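Local coordinates for putative Lipoprotein (Shewanella oneidensis, PDB 3U24) that is a putative lipoprotein of unknown function that binds zinc and calcium ions and belongs to the DUF885 family of the peptidase MA clan, at residues A[279-290]-A[298-309]. Residues are numbered along the deposited sequence; the frame is centred on the assembly and turned at random.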
ATOM      1  N   ALA A 279      -3.827 -29.369  -7.551  1.00 31.54           N
ATOM      2  CA  ALA A 279      -4.090 -30.467  -8.470  1.00 33.70           C
ATOM      3  C   ALA A 279      -4.613 -31.686  -7.707  1.00 34.35           C
ATOM      4  O   ALA A 279      -5.577 -32.301  -8.135  1.00 34.71           O
ATOM      5  CB  ALA A 279      -2.853 -30.822  -9.297  1.00 33.39           C
ATOM      6  N   LYS A 280      -4.019 -31.985  -6.562  1.00 36.18           N
ATOM      7  CA  LYS A 280      -4.479 -33.086  -5.708  1.00 38.85           C
ATOM      8  C   LYS A 280      -5.879 -32.864  -5.217  1.00 37.71           C
ATOM      9  O   LYS A 280      -6.674 -33.772  -5.242  1.00 36.83           O
ATOM     10  CB  LYS A 280      -3.582 -33.258  -4.490  1.00 41.72           C
ATOM     11  CG  LYS A 280      -2.229 -33.879  -4.821  1.00 46.28           C
ATOM     12  CD  LYS A 280      -1.282 -33.877  -3.612  1.00 48.56           C
ATOM     13  CE  LYS A 280       0.166 -34.166  -4.040  1.00 51.61           C
ATOM     14  NZ  LYS A 280       1.137 -33.183  -3.452  1.00 54.04           N
ATOM     15  N   ILE A 281      -6.197 -31.650  -4.771  1.00 36.84           N
ATOM     16  CA  ILE A 281      -7.529 -31.413  -4.273  1.00 36.05           C
ATOM     17  C   ILE A 281      -8.517 -31.573  -5.408  1.00 36.88           C
ATOM     18  O   ILE A 281      -9.618 -32.137  -5.215  1.00 38.14           O
ATOM     19  CB  ILE A 281      -7.697 -30.048  -3.591  1.00 35.55           C
ATOM     20  CG1 ILE A 281      -6.778 -29.976  -2.364  1.00 35.48           C
ATOM     21  CG2 ILE A 281      -9.146 -29.838  -3.164  1.00 33.16           C
ATOM     22  CD1 ILE A 281      -6.624 -28.593  -1.754  1.00 33.83           C
ATOM     23  N   THR A 282      -8.127 -31.106  -6.589  1.00 35.25           N
ATOM     24  CA  THR A 282      -9.036 -31.063  -7.703  1.00 36.09           C
ATOM     25  C   THR A 282      -9.373 -32.490  -8.106  1.00 39.50           C
ATOM     26  O   THR A 282     -10.534 -32.787  -8.294  1.00 39.72           O
ATOM     27  CB  THR A 282      -8.462 -30.191  -8.832  1.00 35.89           C
ATOM     28  OG1 THR A 282      -8.421 -28.839  -8.354  1.00 36.04           O
ATOM     29  CG2 THR A 282      -9.300 -30.239 -10.110  1.00 34.16           C
ATOM     30  N   ASP A 283      -8.364 -33.370  -8.161  1.00 43.13           N
ATOM     31  CA  ASP A 283      -8.567 -34.807  -8.391  1.00 47.40           C
ATOM     32  C   ASP A 283      -9.612 -35.413  -7.435  1.00 45.83           C
ATOM     33  O   ASP A 283     -10.464 -36.142  -7.871  1.00 46.53           O
ATOM     34  CB  ASP A 283      -7.234 -35.616  -8.281  1.00 52.72           C
ATOM     35  CG  ASP A 283      -6.215 -35.322  -9.439  1.00 57.11           C
ATOM     36  OD1 ASP A 283      -6.596 -34.720 -10.478  1.00 60.41           O
ATOM     37  OD2 ASP A 283      -5.012 -35.697  -9.298  1.00 59.85           O
ATOM     38  N   LYS A 284      -9.538 -35.099  -6.141  1.00 45.17           N
ATOM     39  CA  LYS A 284     -10.445 -35.666  -5.139  1.00 43.95           C
ATOM     40  C   LYS A 284     -11.857 -35.077  -5.259  1.00 43.92           C
ATOM     41  O   LYS A 284     -12.850 -35.787  -5.123  1.00 45.80           O
ATOM     42  CB  LYS A 284      -9.898 -35.458  -3.725  1.00 42.41           C
ATOM     43  N   LEU A 285     -11.963 -33.793  -5.562  1.00 42.22           N
ATOM     44  CA  LEU A 285     -13.274 -33.144  -5.587  1.00 40.67           C
ATOM     45  C   LEU A 285     -14.005 -33.267  -6.917  1.00 42.01           C
ATOM     46  O   LEU A 285     -15.222 -33.136  -6.956  1.00 43.07           O
ATOM     47  CB  LEU A 285     -13.125 -31.667  -5.258  1.00 39.99           C
ATOM     48  CG  LEU A 285     -12.926 -31.294  -3.790  1.00 38.58           C
ATOM     49  CD1 LEU A 285     -12.643 -29.794  -3.702  1.00 35.78           C
ATOM     50  CD2 LEU A 285     -14.153 -31.690  -2.982  1.00 36.91           C
ATOM     51  N   TRP A 286     -13.290 -33.520  -8.009  1.00 41.92           N
ATOM     52  CA  TRP A 286     -13.907 -33.503  -9.345  1.00 43.39           C
ATOM     53  C   TRP A 286     -15.222 -34.260  -9.493  1.00 45.92           C
ATOM     54  O   TRP A 286     -16.218 -33.688  -9.974  1.00 45.64           O
ATOM     55  CB  TRP A 286     -12.923 -33.983 -10.411  1.00 45.00           C
ATOM     56  CG  TRP A 286     -13.446 -33.697 -11.774  1.00 44.54           C
ATOM     57  CD1 TRP A 286     -14.207 -34.540 -12.582  1.00 44.95           C
ATOM     58  CD2 TRP A 286     -13.358 -32.433 -12.508  1.00 42.91           C
ATOM     59  NE1 TRP A 286     -14.547 -33.905 -13.739  1.00 44.79           N
ATOM     60  CE2 TRP A 286     -14.073 -32.640 -13.757  1.00 44.47           C
ATOM     61  CE3 TRP A 286     -12.768 -31.223 -12.276  1.00 43.35           C
ATOM     62  CZ2 TRP A 286     -14.169 -31.658 -14.711  1.00 45.23           C
ATOM     63  CZ3 TRP A 286     -12.884 -30.226 -13.240  1.00 43.44           C
ATOM     64  CH2 TRP A 286     -13.559 -30.446 -14.432  1.00 44.56           C
ATOM     65  N   PRO A 287     -15.258 -35.540  -9.083  1.00 47.29           N
ATOM     66  CA  PRO A 287     -16.517 -36.238  -9.302  1.00 50.45           C
ATOM     67  C   PRO A 287     -17.643 -35.690  -8.451  1.00 50.89           C
ATOM     68  O   PRO A 287     -18.806 -35.919  -8.783  1.00 53.19           O
ATOM     69  CB  PRO A 287     -16.209 -37.704  -8.926  1.00 51.32           C
ATOM     70  CG  PRO A 287     -14.966 -37.656  -8.116  1.00 50.93           C
ATOM     71  CD  PRO A 287     -14.215 -36.420  -8.521  1.00 48.70           C
ATOM     72  N   LYS A 288     -17.315 -34.965  -7.382  1.00 49.12           N
ATOM     73  CA  LYS A 288     -18.340 -34.448  -6.498  1.00 47.10           C
ATOM     74  C   LYS A 288     -19.122 -33.301  -7.160  1.00 46.89           C
ATOM     75  O   LYS A 288     -20.274 -33.085  -6.822  1.00 47.54           O
ATOM     76  CB  LYS A 288     -17.725 -34.058  -5.145  1.00 48.01           C
ATOM     77  CG  LYS A 288     -18.649 -33.304  -4.196  1.00 48.21           C
ATOM     78  CD  LYS A 288     -17.928 -32.953  -2.893  1.00 48.61           C
ATOM     79  CE  LYS A 288     -18.833 -32.248  -1.890  1.00 46.73           C
ATOM     80  NZ  LYS A 288     -18.096 -31.929  -0.636  1.00 47.06           N
ATOM     81  N   TYR A 289     -18.535 -32.614  -8.140  1.00 45.41           N
ATOM     82  CA  TYR A 289     -19.171 -31.461  -8.775  1.00 43.95           C
ATOM     83  C   TYR A 289     -19.425 -31.561 -10.282  1.00 47.54           C
ATOM     84  O   TYR A 289     -20.088 -30.694 -10.857  1.00 48.99           O
ATOM     85  CB  TYR A 289     -18.290 -30.236  -8.527  1.00 42.01           C
ATOM     86  CG  TYR A 289     -18.266 -29.835  -7.075  1.00 39.19           C
ATOM     87  CD1 TYR A 289     -19.341 -29.131  -6.519  1.00 38.57           C
ATOM     88  CD2 TYR A 289     -17.211 -30.187  -6.251  1.00 37.73           C
ATOM     89  CE1 TYR A 289     -19.344 -28.761  -5.191  1.00 37.44           C
ATOM     90  CE2 TYR A 289     -17.201 -29.822  -4.913  1.00 36.63           C
ATOM     91  CZ  TYR A 289     -18.269 -29.114  -4.388  1.00 36.21           C
ATOM     92  OH  TYR A 289     -18.290 -28.761  -3.064  1.00 34.28           O
ATOM     93  N   PHE A 290     -18.876 -32.582 -10.931  1.00 50.70           N
ATOM     94  CA  PHE A 290     -18.984 -32.736 -12.388  1.00 52.42           C
ATOM     95  C   PHE A 290     -19.329 -34.177 -12.758  1.00 54.99           C
ATOM     96  O   PHE A 290     -18.871 -35.110 -12.097  1.00 53.98           O
ATOM     97  CB  PHE A 290     -17.649 -32.413 -13.033  1.00 51.92           C
ATOM     98  CG  PHE A 290     -17.326 -30.959 -13.083  1.00 51.62           C
ATOM     99  CD1 PHE A 290     -16.714 -30.333 -12.004  1.00 49.12           C
ATOM    100  CD2 PHE A 290     -17.569 -30.222 -14.238  1.00 53.34           C
ATOM    101  CE1 PHE A 290     -16.395 -28.996 -12.054  1.00 47.44           C
ATOM    102  CE2 PHE A 290     -17.232 -28.873 -14.302  1.00 52.05           C
ATOM    103  CZ  PHE A 290     -16.648 -28.263 -13.196  1.00 50.07           C
ATOM    104  N   ASN A 298      -4.126 -30.548 -15.814  1.00 48.20           N
ATOM    105  CA  ASN A 298      -4.451 -30.137 -14.465  1.00 47.22           C
ATOM    106  C   ASN A 298      -4.927 -28.693 -14.359  1.00 44.47           C
ATOM    107  O   ASN A 298      -5.864 -28.416 -13.641  1.00 42.76           O
ATOM    108  CB  ASN A 298      -3.232 -30.307 -13.551  1.00 47.74           C
ATOM    109  CG  ASN A 298      -3.016 -31.741 -13.067  1.00 49.72           C
ATOM    110  OD1 ASN A 298      -3.896 -32.599 -13.131  1.00 52.14           O
ATOM    111  ND2 ASN A 298      -1.817 -31.990 -12.542  1.00 50.62           N
ATOM    112  N   LYS A 299      -4.270 -27.783 -15.063  1.00 44.39           N
ATOM    113  CA  LYS A 299      -4.562 -26.365 -14.933  1.00 45.36           C
ATOM    114  C   LYS A 299      -5.932 -25.959 -15.498  1.00 45.19           C
ATOM    115  O   LYS A 299      -6.557 -25.031 -14.975  1.00 45.13           O
ATOM    116  CB  LYS A 299      -3.430 -25.515 -15.524  1.00 47.61           C
ATOM    117  CG  LYS A 299      -2.208 -25.447 -14.593  1.00 51.09           C
ATOM    118  CD  LYS A 299      -1.050 -24.624 -15.158  1.00 52.55           C
ATOM    119  CE  LYS A 299       0.197 -24.740 -14.291  1.00 53.14           C
ATOM    120  NZ  LYS A 299       1.449 -24.344 -15.013  1.00 54.60           N
ATOM    121  N   ILE A 300      -6.392 -26.642 -16.543  1.00 45.14           N
ATOM    122  CA  ILE A 300      -7.737 -26.427 -17.069  1.00 46.07           C
ATOM    123  C   ILE A 300      -8.736 -27.007 -16.066  1.00 42.62           C
ATOM    124  O   ILE A 300      -9.731 -26.369 -15.733  1.00 41.61           O
ATOM    125  CB  ILE A 300      -7.949 -27.092 -18.466  1.00 50.44           C
ATOM    126  CG1 ILE A 300      -7.066 -26.443 -19.546  1.00 53.77           C
ATOM    127  CG2 ILE A 300      -9.405 -27.011 -18.907  1.00 49.49           C
ATOM    128  CD1 ILE A 300      -7.344 -26.950 -20.970  1.00 54.84           C
ATOM    129  N   ALA A 301      -8.480 -28.230 -15.608  1.00 39.70           N
ATOM    130  CA  ALA A 301      -9.276 -28.847 -14.546  1.00 37.26           C
ATOM    131  C   ALA A 301      -9.406 -27.952 -13.301  1.00 34.68           C
ATOM    132  O   ALA A 301     -10.510 -27.716 -12.795  1.00 33.89           O
ATOM    133  CB  ALA A 301      -8.654 -30.174 -14.156  1.00 37.13           C
ATOM    134  N   ILE A 302      -8.284 -27.466 -12.789  1.00 33.37           N
ATOM    135  CA  ILE A 302      -8.317 -26.604 -11.575  1.00 32.59           C
ATOM    136  C   ILE A 302      -9.154 -25.345 -11.831  1.00 32.33           C
ATOM    137  O   ILE A 302      -9.994 -24.997 -11.019  1.00 31.05           O
ATOM    138  CB  ILE A 302      -6.911 -26.221 -11.127  1.00 31.35           C
ATOM    139  CG1 ILE A 302      -6.167 -27.459 -10.603  1.00 32.32           C
ATOM    140  CG2 ILE A 302      -6.934 -25.128 -10.077  1.00 29.94           C
ATOM    141  CD1 ILE A 302      -4.678 -27.224 -10.470  1.00 30.94           C
ATOM    142  N   ARG A 303      -8.962 -24.719 -12.990  1.00 34.46           N
ATOM    143  CA  ARG A 303      -9.689 -23.510 -13.394  1.00 38.15           C
ATOM    144  C   ARG A 303     -11.195 -23.767 -13.488  1.00 35.99           C
ATOM    145  O   ARG A 303     -11.992 -22.937 -13.073  1.00 33.80           O
ATOM    146  CB  ARG A 303      -9.130 -22.956 -14.728  1.00 45.38           C
ATOM    147  CG  ARG A 303      -9.825 -21.698 -15.283  1.00 53.61           C
ATOM    148  CD  ARG A 303      -9.739 -20.512 -14.292  1.00 62.03           C
ATOM    149  NE  ARG A 303     -10.413 -19.277 -14.752  1.00 70.58           N
ATOM    150  CZ  ARG A 303      -9.830 -18.216 -15.337  1.00 75.12           C
ATOM    151  NH1 ARG A 303      -8.515 -18.165 -15.581  1.00 74.10           N
ATOM    152  NH2 ARG A 303     -10.588 -17.177 -15.689  1.00 78.99           N
ATOM    153  N   GLN A 304     -11.578 -24.944 -13.953  1.00 35.30           N
ATOM    154  CA  GLN A 304     -12.983 -25.246 -14.126  1.00 37.00           C
ATOM    155  C   GLN A 304     -13.664 -25.552 -12.810  1.00 34.57           C
ATOM    156  O   GLN A 304     -14.789 -25.118 -12.575  1.00 33.49           O
ATOM    157  CB  GLN A 304     -13.189 -26.382 -15.165  1.00 39.71           C
ATOM    158  CG  GLN A 304     -13.043 -25.883 -16.606  1.00 41.48           C
ATOM    159  CD  GLN A 304     -13.099 -26.983 -17.668  1.00 45.51           C
ATOM    160  OE1 GLN A 304     -13.457 -28.134 -17.388  1.00 45.91           O
ATOM    161  NE2 GLN A 304     -12.736 -26.627 -18.903  1.00 46.60           N
ATOM    162  N   LEU A 305     -12.998 -26.320 -11.957  1.00 32.41           N
ATOM    163  CA  LEU A 305     -13.523 -26.568 -10.625  1.00 30.28           C
ATOM    164  C   LEU A 305     -13.638 -25.255  -9.888  1.00 28.31           C
ATOM    165  O   LEU A 305     -14.644 -24.967  -9.307  1.00 27.82           O
ATOM    166  CB  LEU A 305     -12.631 -27.539  -9.841  1.00 30.18           C
ATOM    167  CG  LEU A 305     -13.057 -27.915  -8.411  1.00 29.22           C
ATOM    168  CD1 LEU A 305     -14.514 -28.373  -8.359  1.00 29.32           C
ATOM    169  CD2 LEU A 305     -12.136 -28.984  -7.875  1.00 29.36           C
ATOM    170  N   ILE A 306     -12.633 -24.418  -9.949  1.00 29.10           N
ATOM    171  CA  ILE A 306     -12.714 -23.134  -9.235  1.00 29.48           C
ATOM    172  C   ILE A 306     -13.885 -22.309  -9.751  1.00 29.72           C
ATOM    173  O   ILE A 306     -14.638 -21.745  -8.956  1.00 28.68           O
ATOM    174  CB  ILE A 306     -11.393 -22.331  -9.357  1.00 31.42           C
ATOM    175  CG1 ILE A 306     -10.307 -22.968  -8.464  1.00 31.74           C
ATOM    176  CG2 ILE A 306     -11.564 -20.839  -8.970  1.00 30.04           C
ATOM    177  CD1 ILE A 306      -8.938 -22.325  -8.649  1.00 33.05           C
ATOM    178  N   ASP A 307     -14.063 -22.240 -11.077  1.00 30.67           N
ATOM    179  CA  ASP A 307     -15.170 -21.416 -11.652  1.00 32.07           C
ATOM    180  C   ASP A 307     -16.549 -21.893 -11.162  1.00 29.27           C
ATOM    181  O   ASP A 307     -17.451 -21.097 -10.920  1.00 27.60           O
ATOM    182  CB  ASP A 307     -15.157 -21.409 -13.200  1.00 35.89           C
ATOM    183  CG  ASP A 307     -14.003 -20.570 -13.804  1.00 39.77           C
ATOM    184  OD1 ASP A 307     -13.428 -19.686 -13.076  1.00 39.01           O
ATOM    185  OD2 ASP A 307     -13.683 -20.835 -15.014  1.00 42.84           O
ATOM    186  N   LYS A 308     -16.672 -23.198 -11.023  1.00 27.79           N
ATOM    187  CA  LYS A 308     -17.875 -23.825 -10.524  1.00 28.10           C
ATOM    188  C   LYS A 308     -18.125 -23.569  -9.028  1.00 26.90           C
ATOM    189  O   LYS A 308     -19.255 -23.278  -8.616  1.00 26.52           O
ATOM    190  CB  LYS A 308     -17.758 -25.335 -10.752  1.00 29.31           C
ATOM    191  CG  LYS A 308     -18.879 -26.203 -10.162  1.00 30.10           C
ATOM    192  CD  LYS A 308     -20.263 -25.905 -10.705  1.00 30.58           C
ATOM    193  CE  LYS A 308     -21.190 -27.091 -10.434  1.00 32.24           C
ATOM    194  NZ  LYS A 308     -22.618 -26.709 -10.503  1.00 32.14           N
ATOM    195  N   LEU A 309     -17.094 -23.740  -8.217  1.00 25.80           N
ATOM    196  CA  LEU A 309     -17.220 -23.444  -6.793  1.00 25.65           C
ATOM    197  C   LEU A 309     -17.535 -21.961  -6.568  1.00 25.54           C
ATOM    198  O   LEU A 309     -18.285 -21.623  -5.654  1.00 25.37           O
ATOM    199  CB  LEU A 309     -15.957 -23.827  -6.028  1.00 24.34           C
ATOM    200  CG  LEU A 309     -15.642 -25.326  -5.980  1.00 24.81           C
ATOM    201  CD1 LEU A 309     -14.281 -25.558  -5.316  1.00 23.14           C
ATOM    202  CD2 LEU A 309     -16.764 -26.086  -5.270  1.00 24.47           C
TER
HETATM  203  O   HOH W   1      -6.252 -32.137 -11.453  1.00 51.21           O
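A knob-into-hole contact joins the C-terminal end of helix 260-289 to helix 298-309; the segments 279-289 and 298-309 cross at 61°, and Leu305 is the knob, set among Thr282, Leu285, Trp286 and Tyr289. With CG anti to the backbone N (chi1 -179°) and chi2 near 51°, its CD2 reaches Thr282 CA (3.7 Å) and its CD1 Tyr289 CD2 (3.9 Å). The Thr282 hydroxyl, hydrogen-bonded to the carbonyl of Met278, lies against Ile302 CG1. One turn beyond Leu305, Leu309 CD2 makes a CH-pi contact over one face of the Tyr289 ring, 3.7 Å from its centroid; Lys288 CG lies over the opposite face, toward the rim. Shortening Tyr289 to an alanine would probably open a gap beside both leucines and leave Glu460 without the hydrogen bond of the tyrosine hydroxyl. Phe290 CD1 lies over the face of the Trp286 ring, whose rim turns to the second helix, CZ3 being 3.5 Å from Ala301 O. Phe290 CZ meets Gln304 O edge-on at 3.7 Å. At the N-terminal end of helix 298-309, a water links Asp283 OD1 (2.8 Å) and Asn298 OD1 (2.9 Å), while Lys294 forms a salt bridge with the aspartate. Helix 459-485 adds a third surface, where Leu463 touches Leu305 and Leu309, and Glu460 touches Leu285.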